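Long-range contact in ABC transporter, substrate binding protein (Mannopine) (Agrobacterium fabrum, PDB 5L9S), which serves as a periplasmic solute-binding protein of an ABC transporter, probably binding the opine mannopine for import: residues 57-69 against 233-247. Sequence-based numbering, arbitrary orientation.
Sequences VTWDLYLDGEIQA and LVGDRIALVRGAPNR
Glu66 and Gly235 close one end of an antiparallel strand pair, 61-65 against 233-240, in the mixed sheet of this periplasmic binding protein fold; the N-to-C directions of the two short segments differ by 154°. Strand 4-9, parallel to 61-65, flanks the pair.

Glu66 CB touches both Gly235 O (3.4 Å) and Arg237 CG (3.7 Å). With CG between the backbone N and the carbonyl carbon (chi1 70°), the chain heads toward Val234, and CG passes Gly235 O at 3.5 Å and Val234 CG1. CD lies 3.7 Å from Gly235 N. The carboxylate then splits its duties: OE2 touches Val234 CA and accepts Gly235 N at 2.8 Å through its anti lone pair, while OE1 forms a salt bridge with Lys105. Since Glu66 N also donates to Gly235 O (2.7 Å), Gly235 is gripped at both its N-H and its carbonyl.

Between the strands, Tyr62 with Ala239 and Asp64 with Arg237 are hydrogen-bonded pairs, each joined by two backbone bonds. Ala239 CB lies over one face of the Tyr62 ring near its rim, and Val241 CG2 reaches the edge, 3.6 Å from Tyr62 CD1. At the far end, the backbone N of Asn246, the residue just before helix 247-258, donates to the syn side of Asp60 OD1 at 2.7 Å, 19° out of the carboxylate plane.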
loop_
_atom_site.group_PDB
_atom_site.type_symbol
_atom_site.label_atom_id
_atom_site.label_comp_id
_atom_site.label_asym_id
_atom_site.label_seq_id
_atom_site.Cartn_x
_atom_site.Cartn_y
_atom_site.Cartn_z
ATOM N N VAL A 57 20.442 -14.840 13.896
ATOM C CA VAL A 57 19.758 -14.204 12.789
ATOM C C VAL A 57 19.834 -15.161 11.609
ATOM O O VAL A 57 20.922 -15.426 11.093
ATOM C CB VAL A 57 20.342 -12.808 12.434
ATOM C CG1 VAL A 57 19.699 -11.709 13.266
ATOM C CG2 VAL A 57 21.863 -12.785 12.577
ATOM N N THR A 58 18.683 -15.708 11.202
ATOM C CA THR A 58 18.631 -16.612 10.071
ATOM C C THR A 58 18.346 -15.837 8.793
ATOM O O THR A 58 18.973 -16.109 7.775
ATOM C CB THR A 58 17.675 -17.771 10.349
ATOM O OG1 THR A 58 18.172 -18.505 11.471
ATOM C CG2 THR A 58 17.536 -18.731 9.154
ATOM N N TRP A 59 17.465 -14.830 8.876
ATOM C CA TRP A 59 16.961 -14.007 7.778
ATOM C C TRP A 59 17.778 -12.733 7.551
ATOM O O TRP A 59 18.305 -12.156 8.502
ATOM C CB TRP A 59 15.495 -13.633 8.019
ATOM C CG TRP A 59 14.514 -14.751 8.217
ATOM C CD1 TRP A 59 14.739 -16.092 8.106
ATOM C CD2 TRP A 59 13.129 -14.600 8.553
ATOM N NE1 TRP A 59 13.581 -16.788 8.370
ATOM C CE2 TRP A 59 12.574 -15.898 8.633
ATOM C CE3 TRP A 59 12.295 -13.481 8.790
ATOM C CZ2 TRP A 59 11.233 -16.116 8.964
ATOM C CZ3 TRP A 59 10.957 -13.694 9.095
ATOM C CH2 TRP A 59 10.434 -14.996 9.159
ATOM N N ASP A 60 17.872 -12.299 6.285
ATOM C CA ASP A 60 18.579 -11.097 5.862
ATOM C C ASP A 60 17.589 -9.963 5.586
ATOM O O ASP A 60 17.839 -8.806 5.942
ATOM C CB ASP A 60 19.382 -11.379 4.579
ATOM C CG ASP A 60 20.485 -12.396 4.741
ATOM O OD1 ASP A 60 21.475 -12.085 5.411
ATOM O OD2 ASP A 60 20.383 -13.480 4.144
ATOM N N LEU A 61 16.484 -10.297 4.885
ATOM C CA LEU A 61 15.452 -9.349 4.465
ATOM C C LEU A 61 14.068 -9.890 4.719
ATOM O O LEU A 61 13.874 -11.099 4.723
ATOM C CB LEU A 61 15.581 -9.038 2.959
ATOM C CG LEU A 61 16.860 -8.400 2.432
ATOM C CD1 LEU A 61 16.949 -8.550 0.935
ATOM C CD2 LEU A 61 16.963 -6.942 2.822
ATOM N N TYR A 62 13.106 -8.990 4.898
ATOM C CA TYR A 62 11.681 -9.306 5.011
ATOM C C TYR A 62 10.825 -8.152 4.497
ATOM O O TYR A 62 11.278 -7.001 4.495
ATOM C CB TYR A 62 11.261 -9.787 6.416
ATOM C CG TYR A 62 11.140 -8.719 7.482
ATOM C CD1 TYR A 62 12.262 -8.246 8.154
ATOM C CD2 TYR A 62 9.894 -8.216 7.856
ATOM C CE1 TYR A 62 12.154 -7.279 9.162
ATOM C CE2 TYR A 62 9.776 -7.240 8.849
ATOM C CZ TYR A 62 10.907 -6.787 9.511
ATOM O OH TYR A 62 10.811 -5.826 10.489
ATOM N N LEU A 63 9.622 -8.461 4.007
ATOM C CA LEU A 63 8.707 -7.420 3.549
ATOM C C LEU A 63 7.703 -7.097 4.649
ATOM O O LEU A 63 7.269 -7.986 5.373
ATOM C CB LEU A 63 7.948 -7.838 2.267
ATOM C CG LEU A 63 8.776 -8.246 1.044
ATOM C CD1 LEU A 63 7.880 -8.806 -0.037
ATOM C CD2 LEU A 63 9.581 -7.076 0.483
ATOM N N ASP A 64 7.305 -5.834 4.753
ATOM C CA ASP A 64 6.268 -5.374 5.685
ATOM C C ASP A 64 5.680 -4.066 5.191
ATOM O O ASP A 64 6.347 -3.351 4.452
ATOM C CB ASP A 64 6.811 -5.210 7.125
ATOM C CG ASP A 64 5.785 -5.485 8.226
ATOM O OD1 ASP A 64 4.560 -5.482 7.923
ATOM O OD2 ASP A 64 6.205 -5.706 9.385
ATOM N N GLY A 65 4.461 -3.749 5.624
ATOM C CA GLY A 65 3.785 -2.509 5.271
ATOM C C GLY A 65 4.606 -1.295 5.637
ATOM O O GLY A 65 5.337 -1.324 6.630
ATOM N N GLU A 66 4.498 -0.224 4.843
ATOM C CA GLU A 66 5.286 0.995 5.034
ATOM C C GLU A 66 5.003 1.736 6.352
ATOM O O GLU A 66 5.904 2.363 6.910
ATOM C CB GLU A 66 5.183 1.935 3.820
ATOM C CG GLU A 66 3.857 2.643 3.565
ATOM C CD GLU A 66 3.960 3.664 2.445
ATOM O OE1 GLU A 66 4.719 4.647 2.602
ATOM O OE2 GLU A 66 3.331 3.449 1.388
ATOM N N ILE A 67 3.779 1.621 6.867
ATOM C CA ILE A 67 3.403 2.240 8.134
ATOM C C ILE A 67 4.035 1.465 9.285
ATOM O O ILE A 67 4.465 2.073 10.255
ATOM C CB ILE A 67 1.864 2.458 8.256
ATOM C CG1 ILE A 67 1.430 3.551 7.274
ATOM C CG2 ILE A 67 1.446 2.827 9.715
ATOM C CD1 ILE A 67 0.123 3.353 6.740
ATOM N N GLN A 68 4.159 0.138 9.155
ATOM C CA GLN A 68 4.820 -0.634 10.191
ATOM C C GLN A 68 6.359 -0.441 10.088
ATOM O O GLN A 68 7.048 -0.540 11.106
ATOM C CB GLN A 68 4.381 -2.124 10.138
ATOM C CG GLN A 68 5.132 -3.096 11.080
ATOM C CD GLN A 68 4.956 -2.865 12.576
ATOM O OE1 GLN A 68 3.894 -2.479 13.083
ATOM N NE2 GLN A 68 5.993 -3.161 13.334
ATOM N N ALA A 69 6.862 -0.021 8.904
ATOM C CA ALA A 69 8.288 0.126 8.613
ATOM C C ALA A 69 9.010 1.538 8.747
ATOM O O ALA A 69 10.127 1.614 8.287
ATOM C CB ALA A 69 8.552 -0.413 7.216
ATOM N N LEU A 233 -2.185 5.822 -1.579
ATOM C CA LEU A 233 -1.131 4.926 -2.085
ATOM C C LEU A 233 -0.260 4.455 -0.960
ATOM O O LEU A 233 0.544 5.219 -0.446
ATOM C CB LEU A 233 -0.305 5.593 -3.185
ATOM C CG LEU A 233 0.530 4.659 -4.056
ATOM C CD1 LEU A 233 -0.331 3.810 -4.969
ATOM C CD2 LEU A 233 1.535 5.435 -4.854
ATOM N N VAL A 234 -0.481 3.216 -0.522
ATOM C CA VAL A 234 0.210 2.601 0.615
ATOM C C VAL A 234 0.862 1.322 0.137
ATOM O O VAL A 234 0.209 0.477 -0.473
ATOM C CB VAL A 234 -0.770 2.333 1.814
ATOM C CG1 VAL A 234 -0.029 1.804 3.042
ATOM C CG2 VAL A 234 -1.557 3.588 2.190
ATOM N N GLY A 235 2.123 1.152 0.455
ATOM C CA GLY A 235 2.799 -0.074 0.064
ATOM C C GLY A 235 3.631 -0.778 1.110
ATOM O O GLY A 235 3.485 -0.561 2.320
ATOM N N ASP A 236 4.473 -1.684 0.606
ATOM C CA ASP A 236 5.381 -2.533 1.361
ATOM C C ASP A 236 6.798 -2.071 1.193
ATOM O O ASP A 236 7.179 -1.616 0.112
ATOM C CB ASP A 236 5.265 -4.009 0.897
ATOM C CG ASP A 236 3.998 -4.754 1.316
ATOM O OD1 ASP A 236 3.085 -4.114 1.902
ATOM O OD2 ASP A 236 3.919 -5.975 1.060
ATOM N N ARG A 237 7.587 -2.249 2.233
ATOM C CA ARG A 237 9.006 -1.935 2.242
ATOM C C ARG A 237 9.848 -3.210 2.390
ATOM O O ARG A 237 9.393 -4.163 3.017
ATOM C CB ARG A 237 9.341 -0.919 3.355
ATOM C CG ARG A 237 8.463 0.332 3.308
ATOM C CD ARG A 237 9.070 1.552 3.961
ATOM N NE ARG A 237 10.067 2.105 3.066
ATOM C CZ ARG A 237 9.942 3.238 2.385
ATOM N NH1 ARG A 237 8.889 4.024 2.573
ATOM N NH2 ARG A 237 10.891 3.615 1.547
ATOM N N ILE A 238 11.063 -3.235 1.783
ATOM C CA ILE A 238 12.039 -4.334 1.899
ATOM C C ILE A 238 12.923 -3.883 3.047
ATOM O O ILE A 238 13.602 -2.869 2.914
ATOM C CB ILE A 238 12.897 -4.584 0.612
ATOM C CG1 ILE A 238 12.058 -4.489 -0.700
ATOM C CG2 ILE A 238 13.689 -5.922 0.715
ATOM C CD1 ILE A 238 12.853 -4.001 -1.940
ATOM N N ALA A 239 12.874 -4.581 4.186
ATOM C CA ALA A 239 13.681 -4.212 5.356
ATOM C C ALA A 239 14.844 -5.185 5.568
ATOM O O ALA A 239 14.722 -6.378 5.289
ATOM C CB ALA A 239 12.807 -4.154 6.593
ATOM N N LEU A 240 15.979 -4.652 6.042
ATOM C CA LEU A 240 17.211 -5.395 6.337
ATOM C C LEU A 240 17.250 -5.710 7.832
ATOM O O LEU A 240 17.231 -4.791 8.648
ATOM C CB LEU A 240 18.456 -4.583 5.895
ATOM C CG LEU A 240 19.861 -5.145 6.223
ATOM C CD1 LEU A 240 20.164 -6.422 5.444
ATOM C CD2 LEU A 240 20.924 -4.115 5.911
ATOM N N VAL A 241 17.208 -7.019 8.171
ATOM C CA VAL A 241 17.213 -7.564 9.534
ATOM C C VAL A 241 18.494 -7.188 10.261
ATOM O O VAL A 241 19.592 -7.339 9.707
ATOM C CB VAL A 241 16.954 -9.093 9.557
ATOM C CG1 VAL A 241 17.191 -9.693 10.945
ATOM C CG2 VAL A 241 15.547 -9.415 9.066
ATOM N N ARG A 242 18.340 -6.681 11.503
ATOM C CA ARG A 242 19.442 -6.242 12.350
ATOM C C ARG A 242 20.558 -7.272 12.412
ATOM O O ARG A 242 20.381 -8.375 12.948
ATOM C CB ARG A 242 18.952 -5.843 13.740
ATOM C CG ARG A 242 19.659 -4.618 14.274
ATOM C CD ARG A 242 19.107 -4.222 15.622
ATOM N NE ARG A 242 18.537 -2.876 15.598
ATOM C CZ ARG A 242 18.807 -1.931 16.493
ATOM N NH1 ARG A 242 19.627 -2.181 17.509
ATOM N NH2 ARG A 242 18.246 -0.734 16.389
ATOM N N GLY A 243 21.675 -6.911 11.781
ATOM C CA GLY A 243 22.872 -7.735 11.682
ATOM C C GLY A 243 22.651 -8.993 10.868
ATOM O O GLY A 243 22.970 -10.087 11.322
ATOM N N ALA A 244 22.071 -8.845 9.669
ATOM C CA ALA A 244 21.781 -9.953 8.768
ATOM C C ALA A 244 23.069 -10.762 8.459
ATOM O O ALA A 244 24.144 -10.150 8.365
ATOM C CB ALA A 244 21.187 -9.406 7.488
ATOM N N PRO A 245 23.010 -12.116 8.328
ATOM C CA PRO A 245 24.249 -12.869 8.026
ATOM C C PRO A 245 24.945 -12.467 6.718
ATOM O O PRO A 245 26.166 -12.301 6.690
ATOM C CB PRO A 245 23.797 -14.335 8.021
ATOM C CG PRO A 245 22.338 -14.305 7.857
ATOM C CD PRO A 245 21.842 -13.017 8.442
ATOM N N ASN A 246 24.151 -12.279 5.645
ATOM C CA ASN A 246 24.578 -11.907 4.293
ATOM C C ASN A 246 24.150 -10.461 3.969
ATOM O O ASN A 246 23.540 -10.214 2.926
ATOM C CB ASN A 246 23.999 -12.902 3.264
ATOM C CG ASN A 246 23.989 -14.351 3.704
ATOM O OD1 ASN A 246 23.075 -14.806 4.400
ATOM N ND2 ASN A 246 24.974 -15.119 3.275
ATOM N N ARG A 247 24.502 -9.514 4.864
ATOM C CA ARG A 247 24.193 -8.076 4.801
ATOM C C ARG A 247 24.471 -7.435 3.421
ATOM O O ARG A 247 23.585 -6.791 2.846
ATOM C CB ARG A 247 24.952 -7.313 5.917
ATOM C CG ARG A 247 24.278 -6.007 6.362
ATOM C CD ARG A 247 25.252 -4.989 6.941
ATOM N NE ARG A 247 26.004 -4.289 5.896
ATOM C CZ ARG A 247 25.923 -2.985 5.640
ATOM N NH1 ARG A 247 25.139 -2.203 6.372
ATOM N NH2 ARG A 247 26.631 -2.451 4.651
HETATM O O HOH W 1 7.724 4.339 5.707
#